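Long-range contacts in Rho-class glutathione S-transferase (Laternula elliptica, PDB 3QAV), which probably transfers glutathione onto electrophilic substrates, as cytosolic glutathione S-transferases do: residues V44-I50 and Y102-L107; T80-G84 and Y97-Y102; K117-R121 and F175-K179. All blocks are in the same frame, centred on the assembly; numbering follows the deposited sequence.

Contacts 1 and 2 belong to the N-terminal, glutathione-binding half of the chain, and contact 2 is nested inside the loop that contact 1 closes. They share Tyr102, and their centres lie about 10 Å apart. Glu99 of helix 91-101 joins them through a salt bridge, Lys48 NZ to Glu99 OE1, of 2.7 Å. Both are set back from the glutathione site: the side chain of Val44 is about 8 Å from that of Ser91, and that of Phe81 is about 9 Å from those of Val78 and Ser91. Contact 3 lies about 17 Å from contact 1 and about 22 Å from contact 2, centre to centre. Its Tyr119 hydrogen-bonds Glu100 in contact 2 of the second subunit.

Contact 1 (V44-I50 and Y102-L107); sequences VLQEKKI and YPKVPL
Tyr102 and Ile50 meet at about a right angle, with the isoleucine tip lying over one face of the ring. Ile50 CD1 is 3.2 Å from Tyr102 CG, a tight fit. Ile50 CG1 makes a CH-pi contact, 4.3 Å from the ring centroid of Tyr102. The tyrosine hydroxyl points on to Asp83. Val105 comes next. Its CB packs 3.9 Å from Lys48 CA, and its CG1 lies 3.8 Å from Glu47 O, where the helix ends. The carbonyl of Val105 receives the lysine: Lys48 NZ donates to Val105 O at 2.7 Å. The ammonium sits above the carbonyl plane, 54° out of it. Bends at chi3 (73°) and chi4 (65°) curl the lysine end onto that oxygen. Leu107 closes the segment. Its CD1 touches Val44 CG1 at 4.0 Å, while its CD2 packs against Glu47 CB at 4.2 Å. Lys48 CG lies beside the same CD1. The carboxylate of Glu47 turns to Arg219 and Thr221. Helix 36-47 ends in a Schellman motif at Lys49, with Ile50 N bonded to Leu45 O and Lys49 N to Gln46 O. That turn carries Ile50 to the tyrosine. Lys48 is buried, yet its ammonium has both a backbone carbonyl and the Glu99 carboxylate. With an alanine at this position, Val105 O is likely to lose its donor and Glu99 its charge partner, and a gap to open beside Leu107. The buried charge is thus probably balanced while it ties the loop to the helix end.

Contact 2 (T80-G84 and Y97-Y102); sequences TFTDG and YLEEKY
Asp83 OD1 lies at the edges of two tyrosine rings, close to the plane of each. The Asp83 carboxylate plane is 16° from that of the Tyr102 ring but 79° from that of the Tyr97 ring. Lys101 lies over one face of each ring, toward the rim, with CB over Tyr97 and CG over Tyr102. Both hydroxyls donate to the same oxygen: Tyr102 OH to Asp83 OD1 at 2.6 Å and Tyr97 OH to Asp83 OD1 at 2.6 Å. Tyr102 arrives on the syn side, Tyr97 from above the carboxylate plane. CG of Asp83 lies opposite its backbone N (chi1 -172°), which extends the carboxylate to both. Two short bonds on one buried acceptor would be expected to favour its charged form. Next to these bonds, Phe81 meets Tyr97 rim to rim, with Phe81 CE2 3.7 Å from Tyr97 CE2. Phe81 CZ also touches Leu98 CD2 at 3.6 Å. Strand 80-83 and the helical segment 97-101 run roughly parallel, their axes 11.8 Å apart at closest approach. The strand pairs with strands 28-31 and 86-88 in the thioredoxin-like sheet. Leu98 also packs on Val44 and Leu45 of helix 36-47, and Tyr97 on Ala116 of the second subunit.

Contact 3 (K117-R121 and F175-K179); sequences KVYQR and FVATK
Lys117 meets Ala177 through the aliphatic part of its chain. Its CG lies 3.7 Å from Ala177 O, and the rest of the lysine is bent at chi2, chi3 and chi4. Val118 follows, at the point where the two backbones come closest. Ala177 CB points at the helix and sits 4.0 Å from Val118 CA. One valine branch carries the side-chain contact: Val118 CG2 touches Ala177 CB at 4.3 Å and Thr178 CG2 at 4.2 Å. The hydroxyl of Thr178 is taken by the backbone N of Glu180. One turn further on, Arg121 makes the most extensive contact of the helix. Its CG lies 3.5 Å from Ala177 CB, and the methyl thus fits between the arginine chain and Val118. A bend at chi2 (-75°) turns Arg121 CD beside Val176 O, 3.3 Å away. The guanidinium does not bond this carbonyl directly. A water bridges them, accepting from Arg121 NH2 at 2.7 Å and donating to Val176 O. Arg121 NH1 forms a salt bridge with Glu124, and Tyr168 of helix 148-172 adds a cation-pi contact, which would be expected to balance the buried charge. The loop itself folds back through a bond from Phe175 N to Thr178 O. Val176 N is bound by Asp185 of helix 183-197. Thr182 and Asp185 stand three residues apart at the start of that helix, in a sequence consistent with the N-capping box known in this superfamily. The arrangement belongs to the all-helical C-terminal domain of glutathione S-transferases, where the loop leading into helix 183-197 packs against helix 112-124, away from the glutathione site.

Contact 1 (V44-I50 and Y102-L107)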
# COMPACT_ATOMS: atom_id res chain seq x y z
N VAL A 44 5.87 -16.08 3.08
CA VAL A 44 6.67 -15.70 4.24
C VAL A 44 6.74 -16.86 5.23
O VAL A 44 7.80 -17.19 5.73
CB VAL A 44 6.07 -14.48 4.97
CG1 VAL A 44 6.79 -14.25 6.30
CG2 VAL A 44 6.17 -13.25 4.10
N LEU A 45 5.59 -17.48 5.52
CA LEU A 45 5.54 -18.60 6.44
C LEU A 45 6.40 -19.77 5.96
O LEU A 45 7.17 -20.34 6.73
CB LEU A 45 4.09 -19.08 6.62
CG LEU A 45 3.14 -18.18 7.42
CD1 LEU A 45 1.69 -18.65 7.18
CD2 LEU A 45 3.50 -18.22 8.90
N GLN A 46 6.27 -20.12 4.68
CA GLN A 46 7.03 -21.22 4.09
C GLN A 46 8.53 -20.91 4.07
O GLN A 46 9.34 -21.73 4.49
CB GLN A 46 6.55 -21.48 2.66
CG GLN A 46 5.15 -22.08 2.53
CD GLN A 46 5.08 -23.54 2.93
OE1 GLN A 46 5.97 -24.32 2.61
NE2 GLN A 46 4.00 -23.92 3.60
N GLU A 47 8.89 -19.72 3.58
CA GLU A 47 10.29 -19.34 3.51
C GLU A 47 10.96 -19.38 4.88
O GLU A 47 12.09 -19.84 5.01
CB GLU A 47 10.43 -17.94 2.91
CG GLU A 47 10.16 -17.89 1.42
CD GLU A 47 11.29 -18.47 0.60
OE1 GLU A 47 11.08 -18.77 -0.59
OE2 GLU A 47 12.41 -18.62 1.15
N LYS A 48 10.26 -18.89 5.89
CA LYS A 48 10.81 -18.87 7.25
C LYS A 48 10.61 -20.20 7.95
O LYS A 48 11.00 -20.37 9.10
CB LYS A 48 10.16 -17.74 8.05
CG LYS A 48 10.26 -16.38 7.36
CD LYS A 48 9.53 -15.29 8.11
CE LYS A 48 10.28 -14.87 9.37
NZ LYS A 48 11.60 -14.25 9.11
N LYS A 49 10.00 -21.16 7.25
CA LYS A 49 9.76 -22.50 7.77
C LYS A 49 8.87 -22.56 9.01
O LYS A 49 8.96 -23.51 9.79
CB LYS A 49 11.08 -23.20 8.08
CG LYS A 49 12.10 -23.22 6.95
CD LYS A 49 13.25 -24.17 7.27
CE LYS A 49 14.35 -24.14 6.22
NZ LYS A 49 15.14 -22.87 6.25
N ILE A 50 8.01 -21.56 9.20
CA ILE A 50 7.13 -21.55 10.37
C ILE A 50 5.96 -22.52 10.19
O ILE A 50 5.28 -22.49 9.16
CB ILE A 50 6.56 -20.13 10.62
CG1 ILE A 50 7.71 -19.16 10.92
CG2 ILE A 50 5.57 -20.15 11.77
CD1 ILE A 50 7.31 -17.71 10.93
N TYR A 102 9.43 -13.93 14.23
CA TYR A 102 10.26 -15.10 13.95
C TYR A 102 11.47 -14.66 13.14
O TYR A 102 11.50 -14.76 11.92
CB TYR A 102 9.45 -16.15 13.18
CG TYR A 102 8.14 -16.53 13.84
CD1 TYR A 102 6.98 -15.78 13.62
CD2 TYR A 102 8.05 -17.64 14.68
CE1 TYR A 102 5.77 -16.12 14.23
CE2 TYR A 102 6.85 -17.99 15.30
CZ TYR A 102 5.72 -17.23 15.07
OH TYR A 102 4.53 -17.57 15.68
N PRO A 103 12.50 -14.14 13.83
CA PRO A 103 13.72 -13.66 13.19
C PRO A 103 14.73 -14.71 12.75
O PRO A 103 15.75 -14.38 12.15
CB PRO A 103 14.29 -12.73 14.26
CG PRO A 103 13.97 -13.48 15.52
CD PRO A 103 12.54 -13.95 15.29
N LYS A 104 14.45 -15.98 13.04
CA LYS A 104 15.36 -17.07 12.68
C LYS A 104 15.83 -17.03 11.23
O LYS A 104 17.04 -17.10 10.96
CB LYS A 104 14.70 -18.42 12.98
CG LYS A 104 15.47 -19.62 12.44
CD LYS A 104 16.90 -19.66 12.97
CE LYS A 104 17.65 -20.85 12.40
NZ LYS A 104 16.98 -22.14 12.72
N VAL A 105 14.89 -16.92 10.29
CA VAL A 105 15.23 -16.86 8.87
C VAL A 105 14.79 -15.49 8.34
O VAL A 105 13.67 -15.33 7.85
CB VAL A 105 14.50 -17.97 8.10
CG1 VAL A 105 14.90 -17.94 6.63
CG2 VAL A 105 14.84 -19.32 8.71
N PRO A 106 15.68 -14.49 8.43
CA PRO A 106 15.39 -13.12 7.97
C PRO A 106 15.14 -12.93 6.47
O PRO A 106 15.90 -13.41 5.64
CB PRO A 106 16.61 -12.33 8.46
CG PRO A 106 17.70 -13.35 8.41
CD PRO A 106 17.03 -14.56 9.01
N LEU A 107 14.06 -12.22 6.15
CA LEU A 107 13.73 -11.93 4.76
C LEU A 107 14.23 -10.53 4.41
O LEU A 107 13.91 -9.99 3.35
CB LEU A 107 12.21 -12.04 4.52
CG LEU A 107 11.67 -13.47 4.63
CD1 LEU A 107 10.18 -13.51 4.30
CD2 LEU A 107 12.44 -14.38 3.68

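Contact 2 (T80-G84 and Y97-Y102)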
# COMPACT_ATOMS: atom_id res chain seq x y z
N THR A 80 -6.87 -13.43 6.87
CA THR A 80 -7.17 -13.08 8.25
C THR A 80 -6.19 -14.01 8.95
O THR A 80 -6.09 -15.18 8.60
CB THR A 80 -8.62 -13.40 8.63
OG1 THR A 80 -9.50 -12.51 7.94
CG2 THR A 80 -8.82 -13.22 10.13
N PHE A 81 -5.47 -13.48 9.92
CA PHE A 81 -4.43 -14.25 10.57
C PHE A 81 -4.43 -14.11 12.09
O PHE A 81 -4.68 -13.03 12.61
CB PHE A 81 -3.09 -13.77 10.00
CG PHE A 81 -1.87 -14.30 10.71
CD1 PHE A 81 -1.16 -15.37 10.19
CD2 PHE A 81 -1.39 -13.67 11.85
CE1 PHE A 81 0.02 -15.81 10.79
CE2 PHE A 81 -0.22 -14.10 12.46
CZ PHE A 81 0.49 -15.17 11.93
N THR A 82 -4.15 -15.21 12.78
CA THR A 82 -4.05 -15.21 14.23
C THR A 82 -2.78 -15.96 14.63
O THR A 82 -2.29 -16.82 13.89
CB THR A 82 -5.24 -15.89 14.93
OG1 THR A 82 -5.18 -17.30 14.69
CG2 THR A 82 -6.55 -15.33 14.43
N ASP A 83 -2.24 -15.62 15.79
CA ASP A 83 -1.04 -16.26 16.31
C ASP A 83 -1.13 -16.12 17.82
O ASP A 83 -0.65 -15.14 18.40
CB ASP A 83 0.22 -15.57 15.79
CG ASP A 83 1.48 -16.33 16.15
OD1 ASP A 83 2.59 -15.82 15.88
OD2 ASP A 83 1.37 -17.45 16.70
N GLY A 84 -1.75 -17.10 18.46
CA GLY A 84 -1.92 -17.04 19.89
C GLY A 84 -3.04 -16.05 20.11
O GLY A 84 -4.16 -16.25 19.64
N TYR A 97 4.84 -8.54 10.85
CA TYR A 97 4.76 -9.17 12.17
C TYR A 97 5.55 -10.48 12.21
O TYR A 97 6.24 -10.76 13.19
CB TYR A 97 3.30 -9.48 12.53
CG TYR A 97 3.16 -10.50 13.63
CD1 TYR A 97 3.40 -10.16 14.96
CD2 TYR A 97 2.81 -11.82 13.33
CE1 TYR A 97 3.29 -11.12 15.97
CE2 TYR A 97 2.70 -12.78 14.33
CZ TYR A 97 2.95 -12.43 15.64
OH TYR A 97 2.83 -13.39 16.62
N LEU A 98 5.42 -11.27 11.15
CA LEU A 98 6.11 -12.56 11.07
C LEU A 98 7.63 -12.38 11.02
O LEU A 98 8.37 -13.16 11.63
CB LEU A 98 5.65 -13.33 9.83
CG LEU A 98 4.20 -13.81 9.78
CD1 LEU A 98 3.97 -14.52 8.45
CD2 LEU A 98 3.89 -14.76 10.95
N GLU A 99 8.09 -11.36 10.30
CA GLU A 99 9.52 -11.09 10.19
C GLU A 99 10.07 -10.66 11.55
O GLU A 99 11.20 -11.00 11.91
CB GLU A 99 9.77 -9.99 9.16
CG GLU A 99 11.22 -9.51 9.05
CD GLU A 99 12.17 -10.59 8.54
OE1 GLU A 99 11.70 -11.69 8.19
OE2 GLU A 99 13.39 -10.32 8.49
N GLU A 100 9.26 -9.93 12.31
CA GLU A 100 9.66 -9.46 13.63
C GLU A 100 9.53 -10.51 14.73
O GLU A 100 10.36 -10.58 15.63
CB GLU A 100 8.85 -8.21 14.00
CG GLU A 100 9.48 -6.90 13.56
CD GLU A 100 8.61 -5.70 13.90
OE1 GLU A 100 7.86 -5.78 14.90
OE2 GLU A 100 8.69 -4.69 13.18
N LYS A 101 8.48 -11.32 14.65
CA LYS A 101 8.24 -12.35 15.66
C LYS A 101 9.11 -13.59 15.48
O LYS A 101 9.48 -14.23 16.45
CB LYS A 101 6.77 -12.76 15.63
CG LYS A 101 6.39 -13.81 16.67
CD LYS A 101 6.51 -13.26 18.08
CE LYS A 101 5.83 -14.20 19.08
NZ LYS A 101 5.73 -13.60 20.43
N TYR A 102 9.43 -13.93 14.23
CA TYR A 102 10.26 -15.10 13.95
C TYR A 102 11.47 -14.66 13.14
O TYR A 102 11.50 -14.76 11.92
CB TYR A 102 9.45 -16.15 13.18
CG TYR A 102 8.14 -16.53 13.84
CD1 TYR A 102 6.98 -15.78 13.62
CD2 TYR A 102 8.05 -17.64 14.68
CE1 TYR A 102 5.77 -16.12 14.23
CE2 TYR A 102 6.85 -17.99 15.30
CZ TYR A 102 5.72 -17.23 15.07
OH TYR A 102 4.53 -17.57 15.68

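Contact 3 (K117-R121 and F175-K179)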
# COMPACT_ATOMS: atom_id res chain seq x y z
N LYS A 117 16.35 -0.41 0.33
CA LYS A 117 16.02 -0.77 -1.05
C LYS A 117 14.99 -1.90 -1.09
O LYS A 117 14.16 -1.94 -2.00
CB LYS A 117 17.29 -1.17 -1.82
CG LYS A 117 17.01 -1.79 -3.18
CD LYS A 117 16.20 -0.87 -4.08
CE LYS A 117 16.99 0.38 -4.44
NZ LYS A 117 18.28 0.01 -5.09
N VAL A 118 15.04 -2.82 -0.12
CA VAL A 118 14.07 -3.91 -0.07
C VAL A 118 12.69 -3.31 0.18
O VAL A 118 11.73 -3.63 -0.52
CB VAL A 118 14.42 -4.94 1.04
CG1 VAL A 118 13.30 -5.96 1.19
CG2 VAL A 118 15.73 -5.67 0.69
N TYR A 119 12.60 -2.42 1.17
CA TYR A 119 11.34 -1.73 1.49
C TYR A 119 10.88 -0.97 0.23
O TYR A 119 9.71 -1.01 -0.12
CB TYR A 119 11.55 -0.73 2.63
CG TYR A 119 11.61 -1.33 4.03
CD1 TYR A 119 12.63 -0.99 4.92
CD2 TYR A 119 10.61 -2.20 4.49
CE1 TYR A 119 12.66 -1.48 6.23
CE2 TYR A 119 10.62 -2.70 5.81
CZ TYR A 119 11.65 -2.33 6.67
OH TYR A 119 11.66 -2.81 7.96
N GLN A 120 11.79 -0.28 -0.44
CA GLN A 120 11.42 0.46 -1.65
C GLN A 120 10.72 -0.46 -2.66
O GLN A 120 9.62 -0.16 -3.13
CB GLN A 120 12.65 1.10 -2.30
CG GLN A 120 12.42 1.59 -3.74
CD GLN A 120 11.48 2.79 -3.84
OE1 GLN A 120 10.87 3.03 -4.90
NE2 GLN A 120 11.37 3.56 -2.77
N ARG A 121 11.36 -1.58 -2.99
CA ARG A 121 10.78 -2.52 -3.96
C ARG A 121 9.43 -3.09 -3.48
O ARG A 121 8.49 -3.15 -4.26
CB ARG A 121 11.77 -3.64 -4.25
CG ARG A 121 13.05 -3.17 -4.96
CD ARG A 121 12.82 -2.84 -6.43
NE ARG A 121 12.48 -1.44 -6.69
CZ ARG A 121 13.36 -0.50 -7.02
NH1 ARG A 121 12.95 0.75 -7.24
NH2 ARG A 121 14.65 -0.80 -7.15
N PHE A 175 17.38 -11.32 -7.99
CA PHE A 175 16.04 -11.10 -7.46
C PHE A 175 15.59 -9.65 -7.69
O PHE A 175 16.32 -8.86 -8.28
CB PHE A 175 16.03 -11.50 -5.98
CG PHE A 175 16.33 -12.96 -5.76
CD1 PHE A 175 15.30 -13.90 -5.69
CD2 PHE A 175 17.65 -13.40 -5.68
CE1 PHE A 175 15.59 -15.26 -5.54
CE2 PHE A 175 17.94 -14.76 -5.52
CZ PHE A 175 16.91 -15.69 -5.45
N VAL A 176 14.39 -9.30 -7.23
CA VAL A 176 13.86 -7.96 -7.49
C VAL A 176 14.48 -6.76 -6.78
O VAL A 176 14.38 -5.63 -7.27
CB VAL A 176 12.32 -7.95 -7.28
CG1 VAL A 176 12.00 -7.84 -5.79
CG2 VAL A 176 11.69 -6.82 -8.09
N ALA A 177 15.14 -6.98 -5.64
CA ALA A 177 15.76 -5.87 -4.91
C ALA A 177 17.26 -6.05 -4.68
O ALA A 177 18.01 -5.07 -4.63
CB ALA A 177 15.05 -5.68 -3.56
N THR A 178 17.69 -7.30 -4.53
CA THR A 178 19.09 -7.60 -4.31
C THR A 178 19.42 -8.91 -5.00
O THR A 178 18.58 -9.46 -5.71
CB THR A 178 19.39 -7.77 -2.81
OG1 THR A 178 18.79 -8.99 -2.36
CG2 THR A 178 18.82 -6.62 -2.00
N LYS A 179 20.63 -9.41 -4.80
CA LYS A 179 21.02 -10.68 -5.41
C LYS A 179 20.57 -11.86 -4.55
O LYS A 179 20.94 -13.01 -4.81
CB LYS A 179 22.54 -10.72 -5.62
CG LYS A 179 23.02 -9.76 -6.69
CD LYS A 179 24.53 -9.78 -6.83
CE LYS A 179 25.00 -8.78 -7.86
NZ LYS A 179 24.44 -9.07 -9.22
O HOH W 1 15.74 -3.25 -7.64